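Local coordinates for designed helical repeat protein (Synthetic construct, PDB 5CWM), which has no known natural function, being a de novo designed repeat protein that probably serves as a test of computational design of stacked helical architectures, at residues 7-18 and 65-76. Numbering follows the deposited sequence.
Sequences LKRVEKLVKEAE and RAVELVVRVAEL
Leu69 reaches from helix 60-84 into the bay between Leu7, Val10 and Glu11, its CD1 lying 3.7 Å from Val10 CG1 while CD2 meets the aliphatic CG of Glu11. The Glu11 chain crosses that leucine at about a right angle and runs on, extended, until its carboxylate hangs over the guanidinium of Arg65. There Glu11 OE2 sits 3.6 Å above the centre of the Arg65 guanidinium plane, a long, purely electrostatic pairing, and Glu68 brings a second negative charge to the same arginine. One turn further on, Val14 divides its branches: CG2 faces Val73 CG2 at 3.8 Å, whereas CG1, anti to the backbone N (chi1 171°), presses on the centre of one face of the Arg72 guanidinium. Such layering of apolar and charged contacts joins segments 7-18 and 65-76, nearly parallel at 9°, whose axes come within 10.6 Å, as alternate helices do in an alpha-helical repeat array; helix 30-57 connects them in sequence and packs against both, touching Ala17 and Val73. Bent at chi2, Arg72 turns its edge to Glu18, and Arg72 NE donates to the syn side of Glu18 OE2 at 2.9 Å, the oxygen tilted 27° from the guanidinium plane. NH2 adds weak bonds to both carboxylate oxygens. A leucine in place of Arg72 would probably leave the Glu18 carboxylate without this close cationic mate and freer to turn. Toward the C-terminal end, both methyls of Leu76 lie against the Glu18 CG, with Leu76 CD2 also 3.7 Å from Ala17 CB.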
ATOM      1  N   LEU A   7       0.623  -6.773  17.607  1.00 72.19           N
ATOM      2  CA  LEU A   7       0.614  -7.150  16.199  1.00 67.77           C
ATOM      3  C   LEU A   7      -0.090  -8.484  16.001  1.00 68.28           C
ATOM      4  O   LEU A   7      -0.919  -8.626  15.102  1.00 65.95           O
ATOM      5  CB  LEU A   7       2.038  -7.218  15.644  1.00 64.84           C
ATOM      6  CG  LEU A   7       2.688  -5.880  15.289  1.00 64.19           C
ATOM      7  CD1 LEU A   7       4.101  -6.089  14.771  1.00 65.15           C
ATOM      8  CD2 LEU A   7       1.843  -5.137  14.267  1.00 60.56           C
ATOM      9  N   LYS A   8       0.232  -9.456  16.849  1.00 74.35           N
ATOM     10  CA  LYS A   8      -0.423 -10.758  16.780  1.00 78.89           C
ATOM     11  C   LYS A   8      -1.910 -10.635  17.108  1.00 81.03           C
ATOM     12  O   LYS A   8      -2.734 -11.396  16.594  1.00 76.21           O
ATOM     13  CB  LYS A   8       0.252 -11.755  17.725  1.00 86.14           C
ATOM     14  CG  LYS A   8       1.655 -12.155  17.291  1.00 89.53           C
ATOM     15  CD  LYS A   8       2.215 -13.274  18.156  1.00 93.11           C
ATOM     16  CE  LYS A   8       2.366 -12.838  19.604  1.00 94.69           C
ATOM     17  NZ  LYS A   8       2.938 -13.923  20.449  1.00 99.53           N
ATOM     18  N   ARG A   9      -2.246  -9.671  17.960  1.00 87.84           N
ATOM     19  CA  ARG A   9      -3.639  -9.367  18.275  1.00 93.16           C
ATOM     20  C   ARG A   9      -4.380  -8.892  17.030  1.00 90.63           C
ATOM     21  O   ARG A   9      -5.457  -9.398  16.700  1.00 97.42           O
ATOM     22  CB  ARG A   9      -3.721  -8.308  19.377  1.00101.53           C
ATOM     23  CG  ARG A   9      -4.028  -8.856  20.760  1.00112.84           C
ATOM     24  CD  ARG A   9      -5.526  -8.982  20.973  1.00119.84           C
ATOM     25  NE  ARG A   9      -6.198  -7.692  20.845  1.00121.00           N
ATOM     26  CZ  ARG A   9      -7.509  -7.513  20.974  1.00124.49           C
ATOM     27  NH1 ARG A   9      -8.299  -8.545  21.238  1.00128.98           N
ATOM     28  NH2 ARG A   9      -8.030  -6.302  20.841  1.00124.34           N
ATOM     29  N   VAL A  10      -3.793  -7.917  16.341  1.00 82.23           N
ATOM     30  CA  VAL A  10      -4.370  -7.387  15.112  1.00 71.77           C
ATOM     31  C   VAL A  10      -4.519  -8.486  14.065  1.00 66.83           C
ATOM     32  O   VAL A  10      -5.558  -8.592  13.409  1.00 65.98           O
ATOM     33  CB  VAL A  10      -3.513  -6.242  14.535  1.00 64.64           C
ATOM     34  CG1 VAL A  10      -4.096  -5.751  13.218  1.00 62.92           C
ATOM     35  CG2 VAL A  10      -3.414  -5.100  15.534  1.00 60.81           C
ATOM     36  N   GLU A  11      -3.482  -9.305  13.920  1.00 67.14           N
ATOM     37  CA  GLU A  11      -3.506 -10.422  12.980  1.00 69.75           C
ATOM     38  C   GLU A  11      -4.640 -11.389  13.302  1.00 67.58           C
ATOM     39  O   GLU A  11      -5.348 -11.852  12.405  1.00 56.13           O
ATOM     40  CB  GLU A  11      -2.168 -11.167  12.994  1.00 82.46           C
ATOM     41  CG  GLU A  11      -0.995 -10.363  12.457  1.00 91.50           C
ATOM     42  CD  GLU A  11       0.337 -11.048  12.700  1.00104.03           C
ATOM     43  OE1 GLU A  11       0.341 -12.161  13.265  1.00114.33           O
ATOM     44  OE2 GLU A  11       1.380 -10.470  12.329  1.00105.19           O
ATOM     45  N   LYS A  12      -4.809 -11.686  14.586  1.00 71.88           N
ATOM     46  CA  LYS A  12      -5.868 -12.587  15.023  1.00 76.72           C
ATOM     47  C   LYS A  12      -7.240 -11.987  14.737  1.00 69.72           C
ATOM     48  O   LYS A  12      -8.175 -12.703  14.376  1.00 67.43           O
ATOM     49  CB  LYS A  12      -5.734 -12.906  16.513  1.00 88.82           C
ATOM     50  CG  LYS A  12      -6.761 -13.912  17.013  1.00100.93           C
ATOM     51  CD  LYS A  12      -6.701 -14.078  18.519  1.00113.78           C
ATOM     52  CE  LYS A  12      -7.780 -15.032  19.001  1.00125.72           C
ATOM     53  NZ  LYS A  12      -9.135 -14.590  18.571  1.00128.13           N
ATOM     54  N   LEU A  13      -7.357 -10.672  14.899  1.00 66.71           N
ATOM     55  CA  LEU A  13      -8.603  -9.983  14.585  1.00 65.95           C
ATOM     56  C   LEU A  13      -8.907 -10.070  13.094  1.00 63.13           C
ATOM     57  O   LEU A  13     -10.056 -10.259  12.694  1.00 61.04           O
ATOM     58  CB  LEU A  13      -8.543  -8.519  15.027  1.00 66.84           C
ATOM     59  CG  LEU A  13      -8.582  -8.253  16.531  1.00 71.51           C
ATOM     60  CD1 LEU A  13      -8.642  -6.760  16.806  1.00 70.66           C
ATOM     61  CD2 LEU A  13      -9.761  -8.968  17.175  1.00 73.50           C
ATOM     62  N   VAL A  14      -7.868  -9.934  12.275  1.00 60.45           N
ATOM     63  CA  VAL A  14      -8.013 -10.036  10.828  1.00 59.23           C
ATOM     64  C   VAL A  14      -8.469 -11.435  10.423  1.00 60.42           C
ATOM     65  O   VAL A  14      -9.412 -11.587   9.646  1.00 59.56           O
ATOM     66  CB  VAL A  14      -6.698  -9.702  10.103  1.00 58.41           C
ATOM     67  CG1 VAL A  14      -6.806 -10.039   8.626  1.00 59.46           C
ATOM     68  CG2 VAL A  14      -6.344  -8.236  10.296  1.00 58.67           C
ATOM     69  N   LYS A  15      -7.795 -12.451  10.954  1.00 67.82           N
ATOM     70  CA  LYS A  15      -8.160 -13.842  10.696  1.00 73.58           C
ATOM     71  C   LYS A  15      -9.605 -14.117  11.105  1.00 73.80           C
ATOM     72  O   LYS A  15     -10.377 -14.716  10.353  1.00 75.31           O
ATOM     73  CB  LYS A  15      -7.216 -14.790  11.439  1.00 83.21           C
ATOM     74  CG  LYS A  15      -5.784 -14.779  10.926  1.00 89.73           C
ATOM     75  CD  LYS A  15      -5.653 -15.572   9.636  1.00 97.59           C
ATOM     76  CE  LYS A  15      -6.007 -17.036   9.857  1.00107.64           C
ATOM     77  NZ  LYS A  15      -5.850 -17.847   8.618  1.00108.65           N
ATOM     78  N   GLU A  16      -9.958 -13.661  12.302  1.00 74.21           N
ATOM     79  CA  GLU A  16     -11.300 -13.836  12.843  1.00 76.53           C
ATOM     80  C   GLU A  16     -12.348 -13.175  11.953  1.00 70.85           C
ATOM     81  O   GLU A  16     -13.423 -13.731  11.729  1.00 65.17           O
ATOM     82  CB  GLU A  16     -11.371 -13.267  14.262  1.00 86.35           C
ATOM     83  CG  GLU A  16     -12.728 -13.389  14.929  1.00 97.04           C
ATOM     84  CD  GLU A  16     -12.712 -12.889  16.360  1.00107.91           C
ATOM     85  OE1 GLU A  16     -11.606 -12.658  16.896  1.00108.90           O
ATOM     86  OE2 GLU A  16     -13.803 -12.725  16.947  1.00115.83           O
ATOM     87  N   ALA A  17     -12.022 -11.991  11.444  1.00 70.07           N
ATOM     88  CA  ALA A  17     -12.918 -11.262  10.551  1.00 64.21           C
ATOM     89  C   ALA A  17     -13.092 -11.994   9.223  1.00 60.92           C
ATOM     90  O   ALA A  17     -14.202 -12.087   8.697  1.00 59.27           O
ATOM     91  CB  ALA A  17     -12.398  -9.854  10.314  1.00 52.32           C
ATOM     92  N   GLU A  18     -11.990 -12.509   8.685  1.00 59.09           N
ATOM     93  CA  GLU A  18     -12.024 -13.261   7.435  1.00 60.13           C
ATOM     94  C   GLU A  18     -12.851 -14.531   7.592  1.00 62.34           C
ATOM     95  O   GLU A  18     -13.535 -14.956   6.659  1.00 62.43           O
ATOM     96  CB  GLU A  18     -10.608 -13.606   6.969  1.00 61.48           C
ATOM     97  CG  GLU A  18      -9.785 -12.401   6.545  1.00 69.17           C
ATOM     98  CD  GLU A  18      -8.400 -12.779   6.059  1.00 83.02           C
ATOM     99  OE1 GLU A  18      -8.074 -13.984   6.062  1.00 99.25           O
ATOM    100  OE2 GLU A  18      -7.635 -11.868   5.675  1.00 79.43           O
ATOM    101  N   ARG A  65       4.850  -3.597   9.546  1.00 72.32           N
ATOM    102  CA  ARG A  65       3.939  -4.711   9.781  1.00 73.63           C
ATOM    103  C   ARG A  65       2.524  -4.203  10.050  1.00 65.99           C
ATOM    104  O   ARG A  65       1.547  -4.734   9.515  1.00 63.22           O
ATOM    105  CB  ARG A  65       4.422  -5.568  10.953  1.00 84.99           C
ATOM    106  CG  ARG A  65       4.518  -7.052  10.636  1.00 94.34           C
ATOM    107  CD  ARG A  65       3.210  -7.580  10.067  1.00102.36           C
ATOM    108  NE  ARG A  65       3.329  -8.959   9.603  1.00113.32           N
ATOM    109  CZ  ARG A  65       2.407  -9.582   8.877  1.00122.07           C
ATOM    110  NH1 ARG A  65       2.597 -10.839   8.498  1.00132.87           N
ATOM    111  NH2 ARG A  65       1.297  -8.949   8.526  1.00119.71           N
ATOM    112  N   ALA A  66       2.425  -3.163  10.871  1.00 66.39           N
ATOM    113  CA  ALA A  66       1.137  -2.570  11.210  1.00 62.41           C
ATOM    114  C   ALA A  66       0.422  -2.034   9.972  1.00 59.79           C
ATOM    115  O   ALA A  66      -0.770  -2.281   9.776  1.00 57.88           O
ATOM    116  CB  ALA A  66       1.319  -1.461  12.235  1.00 63.85           C
ATOM    117  N   VAL A  67       1.156  -1.308   9.136  1.00 59.87           N
ATOM    118  CA  VAL A  67       0.557  -0.677   7.965  1.00 60.71           C
ATOM    119  C   VAL A  67       0.177  -1.700   6.894  1.00 60.06           C
ATOM    120  O   VAL A  67      -0.857  -1.560   6.240  1.00 60.22           O
ATOM    121  CB  VAL A  67       1.499   0.386   7.366  1.00 62.00           C
ATOM    122  CG1 VAL A  67       0.927   0.950   6.076  1.00 61.15           C
ATOM    123  CG2 VAL A  67       1.711   1.501   8.370  1.00 65.12           C
ATOM    124  N   GLU A  68       0.993  -2.737   6.718  1.00 60.48           N
ATOM    125  CA  GLU A  68       0.635  -3.778   5.759  1.00 61.09           C
ATOM    126  C   GLU A  68      -0.533  -4.602   6.302  1.00 60.92           C
ATOM    127  O   GLU A  68      -1.305  -5.184   5.534  1.00 63.42           O
ATOM    128  CB  GLU A  68       1.838  -4.666   5.427  1.00 66.40           C
ATOM    129  CG  GLU A  68       2.382  -5.489   6.577  1.00 74.24           C
ATOM    130  CD  GLU A  68       3.723  -6.120   6.248  1.00 82.25           C
ATOM    131  OE1 GLU A  68       4.286  -5.803   5.178  1.00 80.62           O
ATOM    132  OE2 GLU A  68       4.218  -6.931   7.057  1.00 93.76           O
ATOM    133  N   LEU A  69      -0.673  -4.633   7.625  1.00 59.42           N
ATOM    134  CA  LEU A  69      -1.867  -5.208   8.239  1.00 60.41           C
ATOM    135  C   LEU A  69      -3.086  -4.340   7.931  1.00 60.90           C
ATOM    136  O   LEU A  69      -4.184  -4.853   7.707  1.00 62.49           O
ATOM    137  CB  LEU A  69      -1.690  -5.362   9.752  1.00 64.96           C
ATOM    138  CG  LEU A  69      -0.943  -6.610  10.227  1.00 70.67           C
ATOM    139  CD1 LEU A  69      -0.773  -6.594  11.737  1.00 77.88           C
ATOM    140  CD2 LEU A  69      -1.670  -7.869   9.780  1.00 70.82           C
ATOM    141  N   VAL A  70      -2.884  -3.025   7.918  1.00 59.96           N
ATOM    142  CA  VAL A  70      -3.946  -2.094   7.542  1.00 54.95           C
ATOM    143  C   VAL A  70      -4.367  -2.334   6.093  1.00 56.37           C
ATOM    144  O   VAL A  70      -5.556  -2.328   5.774  1.00 56.65           O
ATOM    145  CB  VAL A  70      -3.508  -0.622   7.722  1.00 53.62           C
ATOM    146  CG1 VAL A  70      -4.519   0.324   7.097  1.00 53.44           C
ATOM    147  CG2 VAL A  70      -3.318  -0.303   9.196  1.00 48.02           C
ATOM    148  N   VAL A  71      -3.385  -2.559   5.225  1.00 59.16           N
ATOM    149  CA  VAL A  71      -3.646  -2.885   3.825  1.00 53.96           C
ATOM    150  C   VAL A  71      -4.438  -4.185   3.713  1.00 50.87           C
ATOM    151  O   VAL A  71      -5.395  -4.281   2.939  1.00 48.31           O
ATOM    152  CB  VAL A  71      -2.334  -3.006   3.023  1.00 50.30           C
ATOM    153  CG1 VAL A  71      -2.612  -3.485   1.605  1.00 50.43           C
ATOM    154  CG2 VAL A  71      -1.602  -1.673   3.007  1.00 47.90           C
ATOM    155  N   ARG A  72      -4.029  -5.180   4.496  1.00 55.39           N
ATOM    156  CA  ARG A  72      -4.753  -6.443   4.602  1.00 58.09           C
ATOM    157  C   ARG A  72      -6.225  -6.197   4.931  1.00 56.57           C
ATOM    158  O   ARG A  72      -7.130  -6.720   4.266  1.00 60.02           O
ATOM    159  CB  ARG A  72      -4.110  -7.329   5.671  1.00 62.56           C
ATOM    160  CG  ARG A  72      -4.851  -8.619   5.960  1.00 68.40           C
ATOM    161  CD  ARG A  72      -4.278  -9.770   5.159  1.00 72.53           C
ATOM    162  NE  ARG A  72      -4.891 -11.047   5.517  1.00 77.48           N
ATOM    163  CZ  ARG A  72      -4.437 -11.850   6.473  1.00 81.82           C
ATOM    164  NH1 ARG A  72      -3.363 -11.510   7.174  1.00 83.05           N
ATOM    165  NH2 ARG A  72      -5.056 -12.994   6.732  1.00 83.60           N
ATOM    166  N   VAL A  73      -6.448  -5.383   5.959  1.00 54.22           N
ATOM    167  CA  VAL A  73      -7.793  -5.013   6.382  1.00 56.41           C
ATOM    168  C   VAL A  73      -8.562  -4.349   5.245  1.00 57.05           C
ATOM    169  O   VAL A  73      -9.741  -4.621   5.045  1.00 54.75           O
ATOM    170  CB  VAL A  73      -7.760  -4.068   7.603  1.00 56.74           C
ATOM    171  CG1 VAL A  73      -9.140  -3.493   7.878  1.00 55.13           C
ATOM    172  CG2 VAL A  73      -7.229  -4.798   8.827  1.00 55.66           C
ATOM    173  N   ALA A  74      -7.883  -3.488   4.494  1.00 61.98           N
ATOM    174  CA  ALA A  74      -8.506  -2.781   3.379  1.00 55.23           C
ATOM    175  C   ALA A  74      -8.970  -3.748   2.290  1.00 50.29           C
ATOM    176  O   ALA A  74     -10.106  -3.661   1.815  1.00 49.11           O
ATOM    177  CB  ALA A  74      -7.546  -1.754   2.804  1.00 51.96           C
ATOM    178  N   GLU A  75      -8.086  -4.663   1.896  1.00 41.82           N
ATOM    179  CA  GLU A  75      -8.435  -5.694   0.921  1.00 73.11           C
ATOM    180  C   GLU A  75      -9.633  -6.498   1.412  1.00 42.82           C
ATOM    181  O   GLU A  75     -10.563  -6.796   0.651  1.00 45.92           O
ATOM    182  CB  GLU A  75      -7.249  -6.627   0.662  1.00 80.37           C
ATOM    183  CG  GLU A  75      -6.023  -5.946   0.074  1.00 93.08           C
ATOM    184  CD  GLU A  75      -4.857  -6.903  -0.108  1.00109.28           C
ATOM    185  OE1 GLU A  75      -4.946  -8.050   0.379  1.00111.88           O
ATOM    186  OE2 GLU A  75      -3.853  -6.509  -0.738  1.00109.84           O
ATOM    187  N   LEU A  76      -9.601  -6.840   2.698  1.00 46.30           N
ATOM    188  CA  LEU A  76     -10.695  -7.577   3.317  1.00 46.82           C
ATOM    189  C   LEU A  76     -12.007  -6.807   3.204  1.00 49.08           C
ATOM    190  O   LEU A  76     -13.057  -7.391   2.945  1.00 50.15           O
ATOM    191  CB  LEU A  76     -10.377  -7.871   4.784  1.00 47.19           C
ATOM    192  CG  LEU A  76     -11.462  -8.605   5.575  1.00 46.51           C
ATOM    193  CD1 LEU A  76     -11.872  -9.887   4.867  1.00 46.76           C
ATOM    194  CD2 LEU A  76     -10.981  -8.897   6.986  1.00 47.55           C
TER